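GTPase activator-like protein (Chaetomium thermophilum, PDB 5HIU) probably acts as a GTPase activator, being the TSC2 of this fungus, represented here by its all-helical N-terminal part. Local coordinates at residues A[22-27]-A[47-52]; A[134-139]-A[199-204]; A[156-161]-A[221-226]; A[354-359]-A[424-429]. One frame throughout, in Å; residues are numbered along the deposited sequence.

The four contacts sample an elongated all-helical array from its N-terminal end towards the other: the centres of contacts 1 and 4 are about 73 Å apart, on opposite sides of the chain's centre. Contact 1 closes first, joining two consecutive helices, and contact 4 comes last, joining helices 352-366 and 423-441. Between them, contacts 2 and 3 alternate along the chain, their centres about 30 Å apart. Helix 139-163 starts in contact 2 and carries Arg158 of contact 3 near its other end, and helix 204-219 runs from residues 199-204 to just before 221-226. No two contacts touch; each is a separate local joint, consistent with an alpha-solenoid, in which packing is between near neighbours.

Contact 1 of 4, residues A[22-27]-A[47-52]; sequences PEQADL and RFAVVD
Gln24 reaches across from helix 22-33 and lays the far half of its side chain against the methyl group of Ala49, near the end of helix 36-52. The two backbones come closest at this pair, with Gln24 CA and Ala49 CA 6.8 Å apart. CG of Gln24 sits anti to its own carbonyl carbon (chi1 -67°), and from there the chain runs out extended, which carries the amide past the methyl to the neighbouring backbone. The glutamine therefore runs alongside one small group, touching it twice: CG of Gln24 lies 3.7 Å from Ala49 CB, and NE2 of Gln24 lies 3.5 Å from the same CB. The amide nitrogen also stands 3.4 Å from Ala49 O. At the other corner of the amide, OE1 is hydrogen-bonded to Ser21 OG, just ahead of the helix, so the polar end of this buried side chain is tied back to its own side of the joint. Phe53 and Asn56, in the loop that follows helix 36-52, also touch Gln24. One turn further on, Leu27 continues the same helix face and rests mainly on Lys45 and Leu46. The start of one helix is thus matched to the end of the next, with alanine permitting a close approach: the layout of an antiparallel helical hairpin, the building element of alpha-solenoids.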
# COMPACT_ATOMS: atom_id res chain seq x y z
N PRO A 22 -27.02 21.21 37.73
CA PRO A 22 -26.82 22.59 38.21
C PRO A 22 -25.33 22.93 38.40
O PRO A 22 -24.94 24.10 38.31
CB PRO A 22 -27.58 22.61 39.54
CG PRO A 22 -27.56 21.19 40.00
CD PRO A 22 -27.60 20.34 38.77
N GLU A 23 -24.51 21.91 38.67
CA GLU A 23 -23.06 22.07 38.74
C GLU A 23 -22.52 22.34 37.35
O GLU A 23 -21.82 23.32 37.12
CB GLU A 23 -22.40 20.81 39.31
CG GLU A 23 -22.72 20.58 40.79
CD GLU A 23 -22.06 19.33 41.35
OE1 GLU A 23 -21.37 18.62 40.60
OE2 GLU A 23 -22.25 19.07 42.56
N GLN A 24 -22.88 21.46 36.41
CA GLN A 24 -22.55 21.65 35.00
C GLN A 24 -23.06 23.01 34.48
O GLN A 24 -22.42 23.64 33.64
CB GLN A 24 -23.13 20.50 34.15
CG GLN A 24 -22.50 19.13 34.40
CD GLN A 24 -23.23 17.99 33.69
OE1 GLN A 24 -24.45 17.98 33.60
NE2 GLN A 24 -22.47 17.03 33.18
N ALA A 25 -24.21 23.46 34.98
CA ALA A 25 -24.74 24.77 34.61
C ALA A 25 -23.72 25.86 34.95
O ALA A 25 -23.34 26.66 34.08
CB ALA A 25 -26.07 25.03 35.30
N ASP A 26 -23.26 25.85 36.20
CA ASP A 26 -22.18 26.73 36.66
C ASP A 26 -20.96 26.67 35.74
O ASP A 26 -20.57 27.68 35.15
CB ASP A 26 -21.72 26.34 38.07
CG ASP A 26 -22.66 26.83 39.14
OD1 ASP A 26 -23.64 27.54 38.82
OD2 ASP A 26 -22.40 26.50 40.31
N LEU A 27 -20.38 25.48 35.63
CA LEU A 27 -19.13 25.31 34.88
C LEU A 27 -19.22 25.94 33.49
O LEU A 27 -18.30 26.63 33.06
CB LEU A 27 -18.75 23.84 34.79
CG LEU A 27 -18.53 23.15 36.14
CD1 LEU A 27 -18.13 21.69 35.94
CD2 LEU A 27 -17.49 23.89 36.97
N ARG A 47 -14.85 18.54 31.49
CA ARG A 47 -14.38 17.34 30.85
C ARG A 47 -14.64 16.15 31.75
O ARG A 47 -14.93 15.07 31.27
CB ARG A 47 -12.91 17.42 30.48
CG ARG A 47 -12.48 16.27 29.62
CD ARG A 47 -11.02 16.36 29.28
NE ARG A 47 -10.14 15.88 30.35
CZ ARG A 47 -9.54 16.66 31.25
NH1 ARG A 47 -9.71 17.98 31.24
NH2 ARG A 47 -8.75 16.12 32.17
N PHE A 48 -14.54 16.37 33.06
CA PHE A 48 -14.88 15.35 34.04
C PHE A 48 -16.40 15.13 34.12
O PHE A 48 -16.86 14.00 34.14
CB PHE A 48 -14.31 15.71 35.43
CG PHE A 48 -12.95 15.13 35.67
CD1 PHE A 48 -11.88 15.50 34.87
CD2 PHE A 48 -12.74 14.20 36.68
CE1 PHE A 48 -10.62 14.95 35.07
CE2 PHE A 48 -11.49 13.65 36.88
CZ PHE A 48 -10.43 14.02 36.06
N ALA A 49 -17.15 16.23 34.15
CA ALA A 49 -18.61 16.21 34.21
C ALA A 49 -19.24 15.46 33.05
O ALA A 49 -20.09 14.58 33.23
CB ALA A 49 -19.15 17.62 34.24
N VAL A 50 -18.83 15.83 31.85
CA VAL A 50 -19.28 15.18 30.63
C VAL A 50 -19.01 13.69 30.74
O VAL A 50 -19.90 12.89 30.48
CB VAL A 50 -18.62 15.81 29.38
CG1 VAL A 50 -18.82 14.95 28.14
CG2 VAL A 50 -19.16 17.22 29.15
N VAL A 51 -17.80 13.32 31.16
CA VAL A 51 -17.46 11.90 31.33
C VAL A 51 -18.50 11.21 32.23
O VAL A 51 -18.87 10.05 32.00
CB VAL A 51 -16.02 11.72 31.90
CG1 VAL A 51 -15.78 10.31 32.44
CG2 VAL A 51 -14.97 12.03 30.84
N ASP A 52 -18.98 11.93 33.24
CA ASP A 52 -19.92 11.37 34.22
C ASP A 52 -21.40 11.51 33.83
O ASP A 52 -22.29 11.02 34.53
CB ASP A 52 -19.65 11.99 35.59
CG ASP A 52 -18.31 11.57 36.16
OD1 ASP A 52 -17.38 11.27 35.38
OD2 ASP A 52 -18.18 11.53 37.40

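Contact 2 of 4, residues A[134-139]-A[199-204]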
# COMPACT_ATOMS: atom_id res chain seq x y z
N GLY A 134 -22.87 14.29 8.23
CA GLY A 134 -22.61 15.70 8.48
C GLY A 134 -21.45 16.25 7.67
O GLY A 134 -21.32 17.47 7.49
N PHE A 135 -20.57 15.35 7.25
CA PHE A 135 -19.40 15.70 6.46
C PHE A 135 -19.07 14.54 5.49
O PHE A 135 -17.93 14.36 5.09
CB PHE A 135 -18.22 16.06 7.39
CG PHE A 135 -18.07 15.14 8.57
CD1 PHE A 135 -18.89 15.25 9.68
CD2 PHE A 135 -17.10 14.15 8.58
CE1 PHE A 135 -18.77 14.40 10.77
CE2 PHE A 135 -16.97 13.28 9.66
CZ PHE A 135 -17.80 13.41 10.76
N TYR A 136 -20.10 13.79 5.11
CA TYR A 136 -20.04 12.82 4.01
C TYR A 136 -19.04 13.21 2.93
O TYR A 136 -18.13 12.44 2.59
CB TYR A 136 -21.42 12.72 3.36
CG TYR A 136 -22.47 12.08 4.22
CD1 TYR A 136 -22.45 10.72 4.46
CD2 TYR A 136 -23.51 12.82 4.77
CE1 TYR A 136 -23.42 10.11 5.23
CE2 TYR A 136 -24.48 12.22 5.54
CZ TYR A 136 -24.43 10.86 5.76
OH TYR A 136 -25.37 10.25 6.53
N TYR A 137 -19.19 14.42 2.41
CA TYR A 137 -18.47 14.83 1.24
C TYR A 137 -17.19 15.57 1.54
O TYR A 137 -16.42 15.84 0.63
CB TYR A 137 -19.40 15.63 0.32
CG TYR A 137 -20.29 14.65 -0.42
CD1 TYR A 137 -19.75 13.84 -1.41
CD2 TYR A 137 -21.62 14.47 -0.07
CE1 TYR A 137 -20.51 12.90 -2.07
CE2 TYR A 137 -22.40 13.53 -0.72
CZ TYR A 137 -21.83 12.74 -1.73
OH TYR A 137 -22.55 11.79 -2.42
N GLU A 138 -16.95 15.88 2.81
CA GLU A 138 -15.71 16.56 3.23
C GLU A 138 -14.61 15.64 3.76
O GLU A 138 -13.45 16.02 3.82
CB GLU A 138 -16.02 17.62 4.31
CG GLU A 138 -16.88 18.79 3.85
CD GLU A 138 -18.33 18.68 4.30
OE1 GLU A 138 -18.98 17.68 3.93
OE2 GLU A 138 -18.82 19.62 5.00
N MET A 139 -15.00 14.44 4.16
CA MET A 139 -14.15 13.53 4.87
C MET A 139 -12.91 13.11 4.12
O MET A 139 -11.83 13.20 4.67
CB MET A 139 -14.94 12.27 5.22
CG MET A 139 -14.24 11.36 6.21
SD MET A 139 -13.82 12.20 7.74
CE MET A 139 -13.12 10.82 8.62
N PHE A 199 -16.80 4.18 1.71
CA PHE A 199 -16.20 4.42 0.40
C PHE A 199 -17.18 5.02 -0.63
O PHE A 199 -16.76 5.73 -1.54
CB PHE A 199 -15.57 3.15 -0.19
CG PHE A 199 -14.95 3.41 -1.52
CD1 PHE A 199 -13.70 4.00 -1.60
CD2 PHE A 199 -15.64 3.15 -2.67
CE1 PHE A 199 -13.13 4.28 -2.83
CE2 PHE A 199 -15.08 3.43 -3.90
CZ PHE A 199 -13.82 4.00 -3.98
N LYS A 200 -18.47 4.73 -0.51
CA LYS A 200 -19.45 5.31 -1.44
C LYS A 200 -19.37 6.83 -1.52
O LYS A 200 -19.64 7.39 -2.57
CB LYS A 200 -20.87 4.89 -1.07
CG LYS A 200 -21.38 5.48 0.23
CD LYS A 200 -22.75 4.93 0.57
CE LYS A 200 -23.84 5.55 -0.28
NZ LYS A 200 -25.14 4.92 0.05
N PHE A 201 -19.00 7.49 -0.42
CA PHE A 201 -18.87 8.96 -0.40
C PHE A 201 -17.53 9.47 -0.90
O PHE A 201 -17.24 10.69 -0.86
CB PHE A 201 -19.13 9.49 0.99
CG PHE A 201 -20.41 8.99 1.57
CD1 PHE A 201 -21.61 9.46 1.09
CD2 PHE A 201 -20.40 8.04 2.58
CE1 PHE A 201 -22.79 9.01 1.63
CE2 PHE A 201 -21.59 7.58 3.12
CZ PHE A 201 -22.79 8.07 2.63
N ALA A 202 -16.70 8.54 -1.36
CA ALA A 202 -15.47 8.87 -2.01
C ALA A 202 -15.75 9.03 -3.48
O ALA A 202 -16.15 8.08 -4.15
CB ALA A 202 -14.44 7.79 -1.80
N THR A 203 -15.54 10.24 -3.98
CA THR A 203 -15.63 10.48 -5.40
C THR A 203 -14.40 9.88 -6.05
O THR A 203 -13.38 9.68 -5.40
CB THR A 203 -15.65 11.98 -5.73
OG1 THR A 203 -14.34 12.52 -5.49
CG2 THR A 203 -16.68 12.75 -4.88
N ASP A 204 -14.51 9.63 -7.35
CA ASP A 204 -13.42 9.07 -8.16
C ASP A 204 -12.13 9.91 -8.13
O ASP A 204 -11.02 9.36 -8.14
CB ASP A 204 -13.89 8.91 -9.62
CG ASP A 204 -15.01 7.90 -9.78
OD1 ASP A 204 -15.14 6.99 -8.93
OD2 ASP A 204 -15.77 8.01 -10.76
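The backbones of Tyr136 and Phe201 approach to 6.0 Å, CA to CA, where two interhelical turns of the alpha-solenoid lie next to each other. Residues 134-139 form an irregular turn leading into helix 139-163, closed by a 2.9 Å hydrogen bond from Glu138 N to Phe135 O. Opposite, residues 199-201 make a short 3-10 segment, in which Ala202 N bonds to Phe199 O, before Thr203, at the N-cap of helix 204-219, makes a weak OG1 bond to Val206 N. Tyr136 and Phe201 lie side by side and point the same way. Their ring planes meet obliquely at 47°, with the centroids 4.5 Å apart. The tyrosine leans one ring edge carbon over the phenylalanine: CD1 of Tyr136 stands above a face of Phe201, towards its rim, and comes 3.2 Å from Phe201 CZ. Tyr137 plays a lesser part, its OH lying near the plane of the Phe201 ring at the edge, 4.3 Å from Phe201 CD1. Ile132 touches Phe201 as well, while Tyr136 also rests on Glu96 of helix 96-107. The phenylalanine is sandwiched, for its opposite face is covered by the preceding residue, with Lys200 CG 3.5 Å above the ring plane and over its centre.

Contact 3 of 4, residues A[156-161]-A[221-226]; sequences DARKLA and TSVEDD
Arg158 and Ser222 mark the closest approach of the backbones, 8.1 Å between their CA atoms, a gap between helix 139-163 and the turn opening helix 224-240 that a long side chain has to span. Arg158 does so with its chain extended from CG to NE, approaching Asp226 from the opposite direction. The salt bridge is end-on, with both terminal nitrogens converging on a single carboxylate oxygen: NH1 of Arg158 lies 2.6 Å from Asp226 OD2, nearly along the C-O axis. NH2 of Arg158 reaches the syn lone pair of Asp226 OD2 at 3.0 Å. Both bonds are bent, the NH2 one to 130°, as expected for a shared oxygen. Guanidinium and carboxylate are almost coplanar, their planes 27° apart. The anti lone pair of Asp226 OD2 takes a third hydrogen bond, 2.6 Å from Thr221 OG1. Three donors thus grip one oxygen of a buried aspartate, which probably favours its charged form. Val223 comes in across the arginine at about a right angle, its CG2 methyl set over the centre of one guanidinium face, 3.3 Å from Arg158 CZ. Ser222 OG sits beside the aliphatic part, 3.7 Å from Arg158 CD. NE of Arg158 forms a salt bridge with Asp181 of helix 179-198, whose Leu184 also touches both Arg158 and Asp226, so the arginine ties together helices 139-163, 179-198 and 224-240.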
# COMPACT_ATOMS: atom_id res chain seq x y z
N ASP A 156 10.39 14.44 8.56
CA ASP A 156 11.26 15.45 9.12
C ASP A 156 11.80 14.96 10.46
O ASP A 156 13.02 14.89 10.64
CB ASP A 156 10.52 16.79 9.23
CG ASP A 156 10.15 17.38 7.85
OD1 ASP A 156 10.50 16.79 6.81
OD2 ASP A 156 9.49 18.44 7.82
N ALA A 157 10.92 14.56 11.38
CA ALA A 157 11.34 13.99 12.67
C ALA A 157 12.43 12.94 12.51
O ALA A 157 13.42 12.95 13.23
CB ALA A 157 10.16 13.38 13.40
N ARG A 158 12.22 12.06 11.54
CA ARG A 158 13.14 10.98 11.23
C ARG A 158 14.46 11.47 10.61
O ARG A 158 15.50 10.82 10.77
CB ARG A 158 12.48 10.01 10.26
CG ARG A 158 11.24 9.29 10.77
CD ARG A 158 10.33 8.87 9.61
NE ARG A 158 9.13 8.17 10.09
CZ ARG A 158 8.19 7.62 9.32
NH1 ARG A 158 8.26 7.66 8.00
NH2 ARG A 158 7.15 7.02 9.89
N LYS A 159 14.42 12.59 9.88
CA LYS A 159 15.64 13.21 9.33
C LYS A 159 16.48 13.77 10.46
O LYS A 159 17.68 13.54 10.53
CB LYS A 159 15.30 14.35 8.35
CG LYS A 159 14.93 13.87 6.96
CD LYS A 159 14.45 15.00 6.06
CE LYS A 159 14.00 14.45 4.71
NZ LYS A 159 13.53 15.50 3.77
N LEU A 160 15.81 14.50 11.33
CA LEU A 160 16.47 15.16 12.44
C LEU A 160 16.83 14.15 13.51
O LEU A 160 17.64 14.45 14.38
CB LEU A 160 15.58 16.26 13.02
CG LEU A 160 15.11 17.28 11.98
CD1 LEU A 160 14.02 18.19 12.53
CD2 LEU A 160 16.30 18.07 11.43
N ALA A 161 16.22 12.97 13.47
CA ALA A 161 16.67 11.87 14.31
C ALA A 161 18.00 11.32 13.79
O ALA A 161 18.97 11.23 14.53
CB ALA A 161 15.63 10.77 14.38
N THR A 221 10.06 6.11 2.01
CA THR A 221 9.79 6.11 3.44
C THR A 221 10.81 5.21 4.07
O THR A 221 11.10 4.13 3.56
CB THR A 221 8.36 5.66 3.77
OG1 THR A 221 8.17 5.67 5.19
CG2 THR A 221 8.09 4.27 3.25
N SER A 222 11.35 5.66 5.19
CA SER A 222 12.44 4.96 5.84
C SER A 222 11.88 3.85 6.72
O SER A 222 12.64 3.03 7.21
CB SER A 222 13.30 5.95 6.63
OG SER A 222 12.53 6.93 7.32
N VAL A 223 10.55 3.82 6.89
CA VAL A 223 9.90 2.95 7.87
C VAL A 223 8.92 1.95 7.24
O VAL A 223 7.88 2.30 6.69
CB VAL A 223 9.16 3.77 8.95
CG1 VAL A 223 8.78 2.87 10.12
CG2 VAL A 223 10.02 4.92 9.44
N GLU A 224 9.29 0.69 7.36
CA GLU A 224 8.55 -0.43 6.83
C GLU A 224 7.07 -0.41 7.23
O GLU A 224 6.20 -0.78 6.44
CB GLU A 224 9.24 -1.70 7.32
CG GLU A 224 8.52 -3.00 7.07
CD GLU A 224 9.45 -4.19 7.04
OE1 GLU A 224 10.68 -3.99 7.02
OE2 GLU A 224 8.96 -5.33 7.03
N ASP A 225 6.78 0.02 8.45
CA ASP A 225 5.40 0.06 8.94
C ASP A 225 4.51 0.96 8.09
O ASP A 225 3.36 0.60 7.86
CB ASP A 225 5.32 0.49 10.41
CG ASP A 225 5.55 -0.66 11.38
OD1 ASP A 225 5.41 -1.86 10.99
OD2 ASP A 225 5.90 -0.37 12.54
N ASP A 226 5.04 2.10 7.63
CA ASP A 226 4.38 2.92 6.63
C ASP A 226 4.04 2.11 5.38
O ASP A 226 2.98 2.28 4.79
CB ASP A 226 5.26 4.11 6.22
CG ASP A 226 5.55 5.08 7.37
OD1 ASP A 226 4.82 5.05 8.39
OD2 ASP A 226 6.51 5.88 7.24

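Contact 4 of 4, residues A[354-359]-A[424-429]; sequences VATEIL and SLQLKH
Thr356 is the first residue of 354-359 to touch residues 424-429, and it does so with its methyl branch. With OG1 beside the backbone N (chi1 -52°), CG2 stands anti to that nitrogen, while OG1 hydrogen-bonds Thr352 O a turn earlier; the hydroxyl is thus engaged within its own helix. CG2 of Thr356 can then lie 3.7 Å from Gln426 CG, the two side chains crossing at about a right angle. The carbonyl of the same threonine borders the glutamine too, with Thr356 O 3.7 Å from Gln426 CG. Glu357 follows on another face, in a salt bridge with Arg360, and Ile358 packs on Leu316 of helix 302-322. Leu359 brings the next touch: its CD1 lies 3.4 Å from Gln426 CB, as the two side chains slide past each other in opposite directions. CD1 of Leu359 also lies 4.2 Å from Leu427 CG. Gln426 is bent at its second torsion (chi2 -69°), which folds the amide along the first helix, where OE1 accepts a hydrogen bond from Asn363 ND2 and so finds a partner in a buried setting. The axes of the two segments run nearly parallel, 21° apart and 9.1 Å at closest approach. Such same-direction packing of segments on helices 352-366 and 423-441, with the short helix 383-391 between them in sequence, is characteristic of neighbouring helices in one layer of an alpha-solenoid.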
# COMPACT_ATOMS: atom_id res chain seq x y z
N VAL A 354 19.33 -11.32 -11.78
CA VAL A 354 18.23 -11.16 -12.77
C VAL A 354 18.12 -12.35 -13.72
O VAL A 354 17.05 -12.95 -13.87
CB VAL A 354 18.41 -9.91 -13.65
CG1 VAL A 354 17.48 -9.93 -14.87
CG2 VAL A 354 18.19 -8.65 -12.83
N ALA A 355 19.21 -12.68 -14.37
CA ALA A 355 19.28 -13.92 -15.09
C ALA A 355 18.76 -15.03 -14.18
O ALA A 355 17.99 -15.87 -14.63
CB ALA A 355 20.72 -14.21 -15.51
N THR A 356 19.16 -15.03 -12.91
CA THR A 356 18.67 -16.04 -11.96
C THR A 356 17.13 -16.03 -11.87
O THR A 356 16.52 -17.10 -11.77
CB THR A 356 19.28 -15.87 -10.55
OG1 THR A 356 20.71 -15.82 -10.65
CG2 THR A 356 18.90 -17.03 -9.63
N GLU A 357 16.51 -14.84 -11.90
CA GLU A 357 15.03 -14.71 -11.82
C GLU A 357 14.34 -15.18 -13.09
O GLU A 357 13.46 -16.05 -13.04
CB GLU A 357 14.60 -13.28 -11.46
CG GLU A 357 14.94 -12.88 -10.04
CD GLU A 357 14.39 -13.87 -9.01
OE1 GLU A 357 13.16 -13.83 -8.69
OE2 GLU A 357 15.19 -14.70 -8.51
N ILE A 358 14.74 -14.61 -14.23
CA ILE A 358 14.27 -15.11 -15.54
C ILE A 358 14.18 -16.63 -15.50
O ILE A 358 13.15 -17.20 -15.84
CB ILE A 358 15.22 -14.73 -16.69
CG1 ILE A 358 15.31 -13.21 -16.89
CG2 ILE A 358 14.75 -15.39 -17.98
CD1 ILE A 358 14.13 -12.58 -17.61
N LEU A 359 15.26 -17.27 -15.08
CA LEU A 359 15.32 -18.71 -14.95
C LEU A 359 14.32 -19.21 -13.93
O LEU A 359 13.61 -20.18 -14.19
CB LEU A 359 16.73 -19.18 -14.55
CG LEU A 359 17.87 -19.16 -15.57
CD1 LEU A 359 19.12 -19.86 -15.02
CD2 LEU A 359 17.45 -19.80 -16.89
N SER A 424 23.84 -20.55 -12.06
CA SER A 424 24.30 -21.94 -12.05
C SER A 424 23.37 -22.87 -11.26
O SER A 424 23.24 -24.04 -11.60
CB SER A 424 25.73 -21.99 -11.49
OG SER A 424 26.32 -23.26 -11.65
N LEU A 425 22.74 -22.37 -10.20
CA LEU A 425 21.81 -23.16 -9.39
C LEU A 425 20.51 -23.45 -10.14
O LEU A 425 19.92 -24.53 -9.99
CB LEU A 425 21.48 -22.45 -8.05
CG LEU A 425 22.60 -21.79 -7.20
CD1 LEU A 425 22.01 -20.93 -6.08
CD2 LEU A 425 23.59 -22.81 -6.63
N GLN A 426 20.07 -22.49 -10.95
CA GLN A 426 18.80 -22.61 -11.68
C GLN A 426 18.94 -23.51 -12.91
O GLN A 426 18.03 -24.27 -13.23
CB GLN A 426 18.26 -21.22 -12.04
CG GLN A 426 17.81 -20.39 -10.84
CD GLN A 426 16.56 -20.94 -10.16
OE1 GLN A 426 15.52 -21.10 -10.79
NE2 GLN A 426 16.67 -21.23 -8.86
N LEU A 427 20.07 -23.44 -13.60
CA LEU A 427 20.33 -24.31 -14.74
C LEU A 427 20.33 -25.77 -14.32
O LEU A 427 19.66 -26.59 -14.93
CB LEU A 427 21.64 -23.97 -15.42
CG LEU A 427 21.51 -22.97 -16.56
CD1 LEU A 427 22.84 -22.31 -16.85
CD2 LEU A 427 20.99 -23.67 -17.80
N LYS A 428 21.09 -26.10 -13.28
CA LYS A 428 21.07 -27.46 -12.74
C LYS A 428 19.64 -27.89 -12.39
O LYS A 428 19.31 -29.08 -12.50
CB LYS A 428 21.97 -27.59 -11.51
N HIS A 429 18.80 -26.94 -11.98
CA HIS A 429 17.39 -27.22 -11.70
C HIS A 429 16.59 -27.52 -12.96
O HIS A 429 15.79 -28.46 -12.98
CB HIS A 429 16.75 -26.07 -10.92
CG HIS A 429 16.93 -26.18 -9.44
ND1 HIS A 429 18.18 -26.29 -8.85
CD2 HIS A 429 16.04 -26.21 -8.42
CE1 HIS A 429 18.04 -26.38 -7.54
NE2 HIS A 429 16.75 -26.33 -7.26